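Local structure of endonuclease NucS (Thermococcus kodakarensis KOD1, 5GKF) at residues Glu15-Leu20 with Tyr113-Phe118; Ser82-Glu87 with Leu94-Arg99; Val145-Phe150 with Gly168-Gly173. The protein is a DNA-binding endonuclease of the NucS family that probably cleaves single-stranded 3' and 5' extremities of branched DNA. The protein carries 1 engineered substitution. All coordinates share one frame; numbering follows the deposited sequence.

How the interactions relate
Interactions 1 and 2 both belong to the N-terminal part of the chain and reach the same antiparallel sheet; their centres lie about 17 Å apart. They meet directly where the side chain of Leu86 packs against Leu17 and Val18, with Leu86 CD2 3.8 Å from Val18 CA, and interaction 2 is nested in the chain loop that interaction 1 closes. Interaction 3 sits in the C-terminal nuclease domain, its centre about 63 Å from that of interaction 1 and about 55 Å from that of interaction 2. Nearest atoms to the bound nucleic acid are about 5 Å away for interaction 2, about 14 Å for interaction 3 and about 17 Å for interaction 1.

Interaction 1: residues Glu15-Leu20 with Tyr113-Phe118; sequences EELVSL and YMVSVF
Leu20 of helix 14-27 packs on Val115 and Val117 of strand 111-118, and Leu17 on Val115 alone, a helix-on-sheet packing in the N-terminal, PH-like part of the protein. The two short axes pass 8.9 Å apart at 24°, so the helix runs nearly along the strand. Leu20 does most of the touching: its side chain slants across Val117, with CD1 3.8 Å from Val117 CG2, while its CB meets Val115 CG2 at 4.0 Å. The same Val115 methyl also receives Leu17 CD1, at 4.1 Å. Leu17 reaches it because CG stands opposite the backbone N (chi1 -179°), which carries the branch on to the strand although its CB does not point there. Shrinking Leu20 to an alanine would probably open a gap beside Val117 and strip Val117 CG2 of its contact with CD1, leaving only CB near the two valines. Ser116 turns to the other side of the strand, where its OG is hydrogen-bonded to Thr32 O and its side chain packs on Phe34 of the second subunit. One strand face thus carries the helix while the other adjoins the dimer partner. On the helix side, Val117 CG2 also lies 3.7 Å from the carbonyl oxygen Leu20 O.

Interaction 2: residues Ser82-Glu87 with Leu94-Arg99; sequences SRVRLE and LVSIRR
Arg85 starts out with CG set between its backbone N and carbonyl carbon (chi1 80°) and then runs extended to NE, which lays it alongside Val95, the two side chains pointing the same way. Val95 CG1 sits over one face of the guanidinium, 4.0 Å from Arg85 NH2, and Ile97 CD1 approaches that same nitrogen obliquely. Glu87 probably holds the rotation of the flat group: Arg85 NE donates a 2.7 Å salt-bridge hydrogen bond to Glu87 OE2, and NH2 adds a weak bond to the same oxygen. OE2 lies in the guanidinium plane, whereas NE comes to it from above the carboxylate plane. Glu87 OE1 has its own salt bridge, to Arg89. Beneath these side chains is an antiparallel beta hairpin of strands 83-88 and 92-98, in the PH-like domain. Arg83 with Ile97 and Arg85 with Val95 are its hydrogen-bonded pairs; Arg83 N reaches Ile97 O at 2.8 Å and 166°, and Val95 N reaches Arg85 O at 2.8 Å and 146°. Val84 with Ser96 and Leu86 with Leu94 are non-hydrogen-bonded pairs facing the other way. There Leu86 CD1 meets Leu94 CD1, the two side chains crossing at a slant, and Leu86 also touches Val21 of helix 14-27.

Interaction 3: residues Val145-Phe150 with Gly168-Gly173; sequences VIEPGF and GRDSDG
Asp170 OD2, on the side chain that meets Glu147 across the contact, receives two backbone N-H groups: that of Asn174 and, weakly, that of Asp172, whose N is 3.1 Å away with an angle of 129° at the hydrogen. The second of these has the connectivity of an Asx turn, and it overlies a type I beta turn from Asp170 to Gly173, closed by Gly173 N to Asp170 O at 3.3 Å. The other oxygen, OD1, forms a salt bridge with Arg209, which also pairs with Glu147 OE2. The shared arginine would probably offset the like charges of the two carboxylates, whose planes are only 9° apart and whose nearest oxygens, Glu147 OE1 and Asp170 OD1, are 4.5 Å from each other. Next to them Phe150 faces Asp170 as a non-hydrogen-bonded antiparallel pair, CA to CA 4.5 Å. Its chi1 of 165° sets the ring against Ile146, whose CG2 covers one face, 4.0 Å above the ring centre; Val176, Leu178 and Ile139 also touch it, and the bound magnesium ion is about 14 Å from this side chain. Gly149, with its positive phi, turns the chain into this pairing. Strands 150-158 and 163-170 are the antiparallel start of the mixed five-stranded sheet, with helices packed beside it, the core characteristic of PD-(D/E)XK nucleases.

Interaction 1: residues Glu15-Leu20 with Tyr113-Phe118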
loop_
_atom_site.group_PDB
_atom_site.type_symbol
_atom_site.label_atom_id
_atom_site.label_comp_id
_atom_site.label_asym_id
_atom_site.label_seq_id
_atom_site.Cartn_x
_atom_site.Cartn_y
_atom_site.Cartn_z
ATOM N N GLU A 15 -11.815 34.776 2.134
ATOM C CA GLU A 15 -10.867 35.364 1.194
ATOM C C GLU A 15 -9.468 34.851 1.509
ATOM O O GLU A 15 -8.674 34.601 0.589
ATOM C CB GLU A 15 -10.893 36.903 1.231
ATOM C CG GLU A 15 -12.291 37.543 1.264
ATOM C CD GLU A 15 -12.953 37.470 2.644
ATOM O OE1 GLU A 15 -12.586 38.285 3.536
ATOM O OE2 GLU A 15 -13.837 36.595 2.830
ATOM N N GLU A 16 -9.177 34.689 2.805
ATOM C CA GLU A 16 -7.865 34.208 3.244
ATOM C C GLU A 16 -7.654 32.764 2.777
ATOM O O GLU A 16 -6.615 32.440 2.190
ATOM C CB GLU A 16 -7.711 34.302 4.776
ATOM C CG GLU A 16 -8.124 35.629 5.383
ATOM C CD GLU A 16 -7.691 35.817 6.839
ATOM O OE1 GLU A 16 -8.466 35.496 7.772
ATOM O OE2 GLU A 16 -6.573 36.331 7.057
ATOM N N LEU A 17 -8.654 31.912 3.033
ATOM C CA LEU A 17 -8.646 30.514 2.586
ATOM C C LEU A 17 -8.393 30.386 1.098
ATOM O O LEU A 17 -7.499 29.651 0.677
ATOM C CB LEU A 17 -9.974 29.831 2.915
ATOM C CG LEU A 17 -10.089 28.356 2.507
ATOM C CD1 LEU A 17 -8.941 27.558 3.088
ATOM C CD2 LEU A 17 -11.427 27.757 2.966
ATOM N N VAL A 18 -9.201 31.102 0.315
ATOM C CA VAL A 18 -9.123 31.089 -1.137
ATOM C C VAL A 18 -7.750 31.557 -1.592
ATOM O O VAL A 18 -7.083 30.917 -2.425
ATOM C CB VAL A 18 -10.190 31.992 -1.768
ATOM C CG1 VAL A 18 -9.912 32.181 -3.242
ATOM C CG2 VAL A 18 -11.583 31.427 -1.547
ATOM N N SER A 19 -7.325 32.668 -1.008
ATOM C CA SER A 19 -6.063 33.268 -1.358
ATOM C C SER A 19 -4.925 32.275 -1.170
ATOM O O SER A 19 -4.064 32.133 -2.059
ATOM C CB SER A 19 -5.831 34.525 -0.530
ATOM O OG SER A 19 -4.787 35.282 -1.117
ATOM N N LEU A 20 -4.935 31.559 -0.042
ATOM C CA LEU A 20 -3.807 30.683 0.257
ATOM C C LEU A 20 -3.830 29.439 -0.580
ATOM O O LEU A 20 -2.816 29.073 -1.166
ATOM C CB LEU A 20 -3.766 30.299 1.727
ATOM C CG LEU A 20 -3.002 31.256 2.635
ATOM C CD1 LEU A 20 -2.352 30.417 3.702
ATOM C CD2 LEU A 20 -1.974 32.046 1.848
ATOM N N TYR A 113 -9.647 25.264 10.774
ATOM C CA TYR A 113 -8.869 25.731 11.889
ATOM C C TYR A 113 -7.547 26.338 11.462
ATOM O O TYR A 113 -7.027 27.224 12.135
ATOM C CB TYR A 113 -8.595 24.592 12.850
ATOM C CG TYR A 113 -9.792 23.761 13.216
ATOM C CD1 TYR A 113 -10.853 24.300 13.938
ATOM C CD2 TYR A 113 -9.853 22.415 12.859
ATOM C CE1 TYR A 113 -11.943 23.511 14.296
ATOM C CE2 TYR A 113 -10.938 21.631 13.205
ATOM C CZ TYR A 113 -11.972 22.175 13.926
ATOM O OH TYR A 113 -13.036 21.375 14.247
ATOM N N MET A 114 -6.954 25.822 10.398
ATOM C CA MET A 114 -5.646 26.328 9.972
ATOM C C MET A 114 -5.422 26.031 8.513
ATOM O O MET A 114 -5.946 25.049 7.995
ATOM C CB MET A 114 -4.509 25.716 10.797
ATOM C CG MET A 114 -3.182 26.432 10.659
ATOM S SD MET A 114 -1.726 25.378 10.838
ATOM C CE MET A 114 -1.855 24.461 9.289
ATOM N N VAL A 115 -4.627 26.871 7.863
ATOM C CA VAL A 115 -4.322 26.699 6.457
ATOM C C VAL A 115 -2.891 27.161 6.278
ATOM O O VAL A 115 -2.455 28.132 6.886
ATOM C CB VAL A 115 -5.295 27.476 5.553
ATOM C CG1 VAL A 115 -5.308 28.925 5.941
ATOM C CG2 VAL A 115 -4.943 27.310 4.058
ATOM N N SER A 116 -2.145 26.430 5.474
ATOM C CA SER A 116 -0.738 26.688 5.363
ATOM C C SER A 116 -0.201 26.298 4.002
ATOM O O SER A 116 -0.671 25.343 3.354
ATOM C CB SER A 116 0.029 25.946 6.453
ATOM O OG SER A 116 -0.004 24.543 6.232
ATOM N N VAL A 117 0.812 27.050 3.600
ATOM C CA VAL A 117 1.457 26.888 2.324
ATOM C C VAL A 117 2.913 26.696 2.641
ATOM O O VAL A 117 3.456 27.483 3.408
ATOM C CB VAL A 117 1.255 28.109 1.448
ATOM C CG1 VAL A 117 1.889 27.900 0.089
ATOM C CG2 VAL A 117 -0.223 28.416 1.341
ATOM N N PHE A 118 3.520 25.617 2.135
ATOM C CA PHE A 118 4.919 25.299 2.452
ATOM C C PHE A 118 5.715 25.171 1.149
ATOM O O PHE A 118 5.673 24.150 0.460
ATOM C CB PHE A 118 4.938 24.023 3.336
ATOM C CG PHE A 118 6.309 23.487 3.700
ATOM C CD1 PHE A 118 7.423 24.288 3.759
ATOM C CD2 PHE A 118 6.459 22.140 3.997
ATOM C CE1 PHE A 118 8.646 23.750 4.103
ATOM C CE2 PHE A 118 7.682 21.605 4.326
ATOM C CZ PHE A 118 8.771 22.406 4.386
#

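Interaction 2: residues Ser82-Glu87 with Leu94-Arg99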
loop_
_atom_site.group_PDB
_atom_site.type_symbol
_atom_site.label_atom_id
_atom_site.label_comp_id
_atom_site.label_asym_id
_atom_site.label_seq_id
_atom_site.Cartn_x
_atom_site.Cartn_y
_atom_site.Cartn_z
ATOM N N SER A 82 -3.960 14.032 -10.144
ATOM C CA SER A 82 -5.305 14.567 -10.014
ATOM C C SER A 82 -5.219 16.069 -10.154
ATOM O O SER A 82 -4.131 16.647 -10.038
ATOM C CB SER A 82 -5.957 14.173 -8.696
ATOM O OG SER A 82 -5.714 15.122 -7.679
ATOM N N ARG A 83 -6.360 16.684 -10.451
ATOM C CA ARG A 83 -6.424 18.117 -10.627
ATOM C C ARG A 83 -7.255 18.646 -9.502
ATOM O O ARG A 83 -8.386 18.220 -9.327
ATOM C CB ARG A 83 -7.017 18.490 -11.988
ATOM C CG ARG A 83 -6.924 19.974 -12.322
ATOM C CD ARG A 83 -7.490 20.284 -13.701
ATOM N NE ARG A 83 -6.603 19.864 -14.785
ATOM C CZ ARG A 83 -6.988 19.179 -15.863
ATOM N NH1 ARG A 83 -8.263 18.809 -16.019
ATOM N NH2 ARG A 83 -6.087 18.861 -16.788
ATOM N N VAL A 84 -6.681 19.553 -8.720
ATOM C CA VAL A 84 -7.341 20.047 -7.515
ATOM C C VAL A 84 -7.759 21.506 -7.643
ATOM O O VAL A 84 -7.136 22.280 -8.363
ATOM C CB VAL A 84 -6.438 19.883 -6.294
ATOM C CG1 VAL A 84 -7.246 20.036 -5.029
ATOM C CG2 VAL A 84 -5.770 18.514 -6.324
ATOM N N ARG A 85 -8.865 21.855 -6.997
ATOM C CA ARG A 85 -9.353 23.222 -7.018
ATOM C C ARG A 85 -10.324 23.469 -5.878
ATOM O O ARG A 85 -10.933 22.547 -5.334
ATOM C CB ARG A 85 -10.026 23.538 -8.357
ATOM C CG ARG A 85 -11.452 23.019 -8.450
ATOM C CD ARG A 85 -12.107 23.330 -9.790
ATOM N NE ARG A 85 -13.293 22.501 -10.003
ATOM C CZ ARG A 85 -13.244 21.237 -10.427
ATOM N NH1 ARG A 85 -12.066 20.660 -10.691
ATOM N NH2 ARG A 85 -14.372 20.547 -10.585
ATOM N N LEU A 86 -10.492 24.733 -5.533
ATOM C CA LEU A 86 -11.405 25.121 -4.463
ATOM C C LEU A 86 -12.665 25.725 -5.074
ATOM O O LEU A 86 -12.588 26.610 -5.916
ATOM C CB LEU A 86 -10.700 26.113 -3.516
ATOM C CG LEU A 86 -11.442 26.741 -2.334
ATOM C CD1 LEU A 86 -12.133 25.705 -1.459
ATOM C CD2 LEU A 86 -10.451 27.553 -1.545
ATOM N N GLU A 87 -13.824 25.240 -4.674
ATOM C CA GLU A 87 -15.074 25.787 -5.196
ATOM C C GLU A 87 -15.865 26.342 -4.045
ATOM O O GLU A 87 -15.821 25.777 -2.936
ATOM C CB GLU A 87 -15.888 24.727 -5.946
ATOM C CG GLU A 87 -15.348 24.428 -7.344
ATOM C CD GLU A 87 -16.168 23.399 -8.108
ATOM O OE1 GLU A 87 -17.170 22.888 -7.551
ATOM O OE2 GLU A 87 -15.804 23.108 -9.273
ATOM N N LEU A 94 -13.088 21.529 -1.472
ATOM C CA LEU A 94 -11.897 21.193 -2.226
ATOM C C LEU A 94 -12.294 20.062 -3.144
ATOM O O LEU A 94 -13.050 19.188 -2.729
ATOM C CB LEU A 94 -10.752 20.798 -1.306
ATOM C CG LEU A 94 -9.497 21.658 -1.293
ATOM C CD1 LEU A 94 -9.855 23.054 -0.870
ATOM C CD2 LEU A 94 -8.451 21.044 -0.354
ATOM N N VAL A 95 -11.841 20.082 -4.396
ATOM C CA VAL A 95 -12.311 19.077 -5.337
ATOM C C VAL A 95 -11.213 18.529 -6.194
ATOM O O VAL A 95 -10.494 19.272 -6.852
ATOM C CB VAL A 95 -13.407 19.613 -6.269
ATOM C CG1 VAL A 95 -13.868 18.522 -7.149
ATOM C CG2 VAL A 95 -14.588 20.113 -5.482
ATOM N N SER A 96 -11.115 17.210 -6.199
ATOM C CA SER A 96 -10.098 16.501 -6.947
ATOM C C SER A 96 -10.711 15.689 -8.084
ATOM O O SER A 96 -11.526 14.800 -7.844
ATOM C CB SER A 96 -9.325 15.583 -6.019
ATOM O OG SER A 96 -8.200 15.041 -6.676
ATOM N N ILE A 97 -10.311 16.005 -9.315
ATOM C CA ILE A 97 -10.769 15.290 -10.509
ATOM C C ILE A 97 -9.595 14.546 -11.122
ATOM O O ILE A 97 -8.454 15.004 -11.075
ATOM C CB ILE A 97 -11.401 16.256 -11.556
ATOM C CG1 ILE A 97 -12.907 16.315 -11.387
ATOM C CG2 ILE A 97 -11.097 15.853 -12.979
ATOM C CD1 ILE A 97 -13.313 16.832 -10.067
ATOM N N ARG A 98 -9.882 13.388 -11.687
ATOM C CA ARG A 98 -8.879 12.565 -12.330
ATOM C C ARG A 98 -9.616 11.939 -13.499
ATOM O O ARG A 98 -10.794 11.595 -13.374
ATOM C CB ARG A 98 -8.353 11.532 -11.336
ATOM C CG ARG A 98 -7.054 10.850 -11.597
ATOM C CD ARG A 98 -6.634 10.118 -10.297
ATOM N NE ARG A 98 -5.825 8.923 -10.561
ATOM C CZ ARG A 98 -6.201 7.681 -10.276
ATOM N NH1 ARG A 98 -7.367 7.462 -9.702
ATOM N NH2 ARG A 98 -5.414 6.650 -10.563
ATOM N N ARG A 99 -8.955 11.832 -14.639
ATOM C CA ARG A 99 -9.498 11.102 -15.784
ATOM C C ARG A 99 -8.638 9.855 -15.891
ATOM O O ARG A 99 -7.492 9.845 -15.413
ATOM C CB ARG A 99 -9.444 11.929 -17.077
ATOM C CG ARG A 99 -10.342 13.172 -17.098
ATOM C CD ARG A 99 -9.590 14.413 -17.606
ATOM N NE ARG A 99 -10.382 15.637 -17.465
ATOM C CZ ARG A 99 -10.338 16.681 -18.296
ATOM N NH1 ARG A 99 -9.529 16.684 -19.348
ATOM N NH2 ARG A 99 -11.107 17.740 -18.066
#

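Interaction 3: residues Val145-Phe150 with Gly168-Gly173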
loop_
_atom_site.group_PDB
_atom_site.type_symbol
_atom_site.label_atom_id
_atom_site.label_comp_id
_atom_site.label_asym_id
_atom_site.label_seq_id
_atom_site.Cartn_x
_atom_site.Cartn_y
_atom_site.Cartn_z
ATOM N N VAL A 145 25.842 -18.945 -3.063
ATOM C CA VAL A 145 24.902 -18.708 -1.957
ATOM C C VAL A 145 23.673 -19.583 -2.152
ATOM O O VAL A 145 22.948 -19.885 -1.209
ATOM C CB VAL A 145 24.450 -17.218 -1.828
ATOM C CG1 VAL A 145 25.629 -16.308 -1.647
ATOM C CG2 VAL A 145 23.625 -16.770 -3.020
ATOM N N ILE A 146 23.454 -19.985 -3.395
ATOM C CA ILE A 146 22.361 -20.859 -3.752
ATOM C C ILE A 146 22.829 -22.296 -3.583
ATOM O O ILE A 146 22.294 -23.044 -2.771
ATOM C CB ILE A 146 21.882 -20.585 -5.196
ATOM C CG1 ILE A 146 21.337 -19.161 -5.299
ATOM C CG2 ILE A 146 20.821 -21.574 -5.614
ATOM C CD1 ILE A 146 20.257 -18.859 -4.263
ATOM N N GLU A 147 23.856 -22.659 -4.342
ATOM C CA GLU A 147 24.399 -24.017 -4.354
ATOM C C GLU A 147 25.644 -24.005 -5.225
ATOM O O GLU A 147 25.778 -23.154 -6.115
ATOM C CB GLU A 147 23.387 -25.037 -4.889
ATOM C CG GLU A 147 23.271 -25.025 -6.406
ATOM C CD GLU A 147 22.448 -26.177 -6.970
ATOM O OE1 GLU A 147 22.769 -26.610 -8.102
ATOM O OE2 GLU A 147 21.483 -26.637 -6.304
ATOM N N PRO A 148 26.582 -24.924 -4.953
ATOM C CA PRO A 148 27.831 -24.915 -5.719
ATOM C C PRO A 148 27.544 -25.370 -7.121
ATOM O O PRO A 148 26.776 -26.317 -7.302
ATOM C CB PRO A 148 28.724 -25.919 -4.979
ATOM C CG PRO A 148 27.996 -26.235 -3.698
ATOM C CD PRO A 148 26.544 -26.033 -3.991
ATOM N N GLY A 149 28.138 -24.709 -8.102
ATOM C CA GLY A 149 27.865 -25.052 -9.483
ATOM C C GLY A 149 26.446 -24.669 -9.841
ATOM O O GLY A 149 25.654 -25.485 -10.329
ATOM N N PHE A 150 26.120 -23.418 -9.556
ATOM C CA PHE A 150 24.870 -22.848 -9.995
ATOM C C PHE A 150 25.205 -21.643 -10.857
ATOM O O PHE A 150 25.935 -20.744 -10.434
ATOM C CB PHE A 150 23.988 -22.470 -8.805
ATOM C CG PHE A 150 22.849 -21.566 -9.161
ATOM C CD1 PHE A 150 21.728 -22.063 -9.780
ATOM C CD2 PHE A 150 22.909 -20.210 -8.877
ATOM C CE1 PHE A 150 20.697 -21.228 -10.115
ATOM C CE2 PHE A 150 21.879 -19.375 -9.208
ATOM C CZ PHE A 150 20.773 -19.883 -9.828
ATOM N N GLY A 168 18.247 -19.668 -14.217
ATOM C CA GLY A 168 19.564 -20.196 -14.527
ATOM C C GLY A 168 19.606 -21.715 -14.643
ATOM O O GLY A 168 18.557 -22.377 -14.803
ATOM N N ARG A 169 20.827 -22.256 -14.595
ATOM C CA ARG A 169 21.071 -23.700 -14.654
ATOM C C ARG A 169 21.784 -24.204 -13.407
ATOM O O ARG A 169 22.458 -23.436 -12.717
ATOM C CB ARG A 169 21.928 -24.050 -15.855
ATOM C CG ARG A 169 21.772 -23.174 -17.075
ATOM C CD ARG A 169 22.755 -23.665 -18.126
ATOM N NE ARG A 169 22.893 -25.127 -18.061
ATOM C CZ ARG A 169 22.118 -25.998 -18.712
ATOM N NH1 ARG A 169 21.139 -25.569 -19.498
ATOM N NH2 ARG A 169 22.324 -27.302 -18.579
ATOM N N ASP A 170 21.659 -25.492 -13.118
ATOM C CA ASP A 170 22.461 -26.066 -12.044
ATOM C C ASP A 170 23.574 -26.941 -12.641
ATOM O O ASP A 170 23.655 -27.098 -13.859
ATOM C CB ASP A 170 21.581 -26.850 -11.065
ATOM C CG ASP A 170 20.994 -28.112 -11.670
ATOM O OD1 ASP A 170 20.127 -28.749 -11.030
ATOM O OD2 ASP A 170 21.403 -28.474 -12.786
ATOM N N SER A 171 24.427 -27.508 -11.793
ATOM C CA SER A 171 25.600 -28.248 -12.267
ATOM C C SER A 171 25.270 -29.554 -13.018
ATOM O O SER A 171 26.099 -30.076 -13.755
ATOM C CB SER A 171 26.523 -28.564 -11.083
ATOM O OG SER A 171 25.930 -29.522 -10.217
ATOM N N ASP A 172 24.072 -30.087 -12.804
ATOM C CA ASP A 172 23.642 -31.361 -13.388
ATOM C C ASP A 172 22.829 -31.176 -14.673
ATOM O O ASP A 172 22.183 -32.120 -15.158
ATOM C CB ASP A 172 22.829 -32.179 -12.375
ATOM C CG ASP A 172 23.697 -32.815 -11.302
ATOM O OD1 ASP A 172 24.782 -32.264 -11.015
ATOM O OD2 ASP A 172 23.294 -33.861 -10.743
ATOM N N GLY A 173 22.782 -29.944 -15.173
ATOM C CA GLY A 173 22.080 -29.658 -16.417
ATOM C C GLY A 173 20.573 -29.442 -16.330
ATOM O O GLY A 173 19.881 -29.409 -17.349
#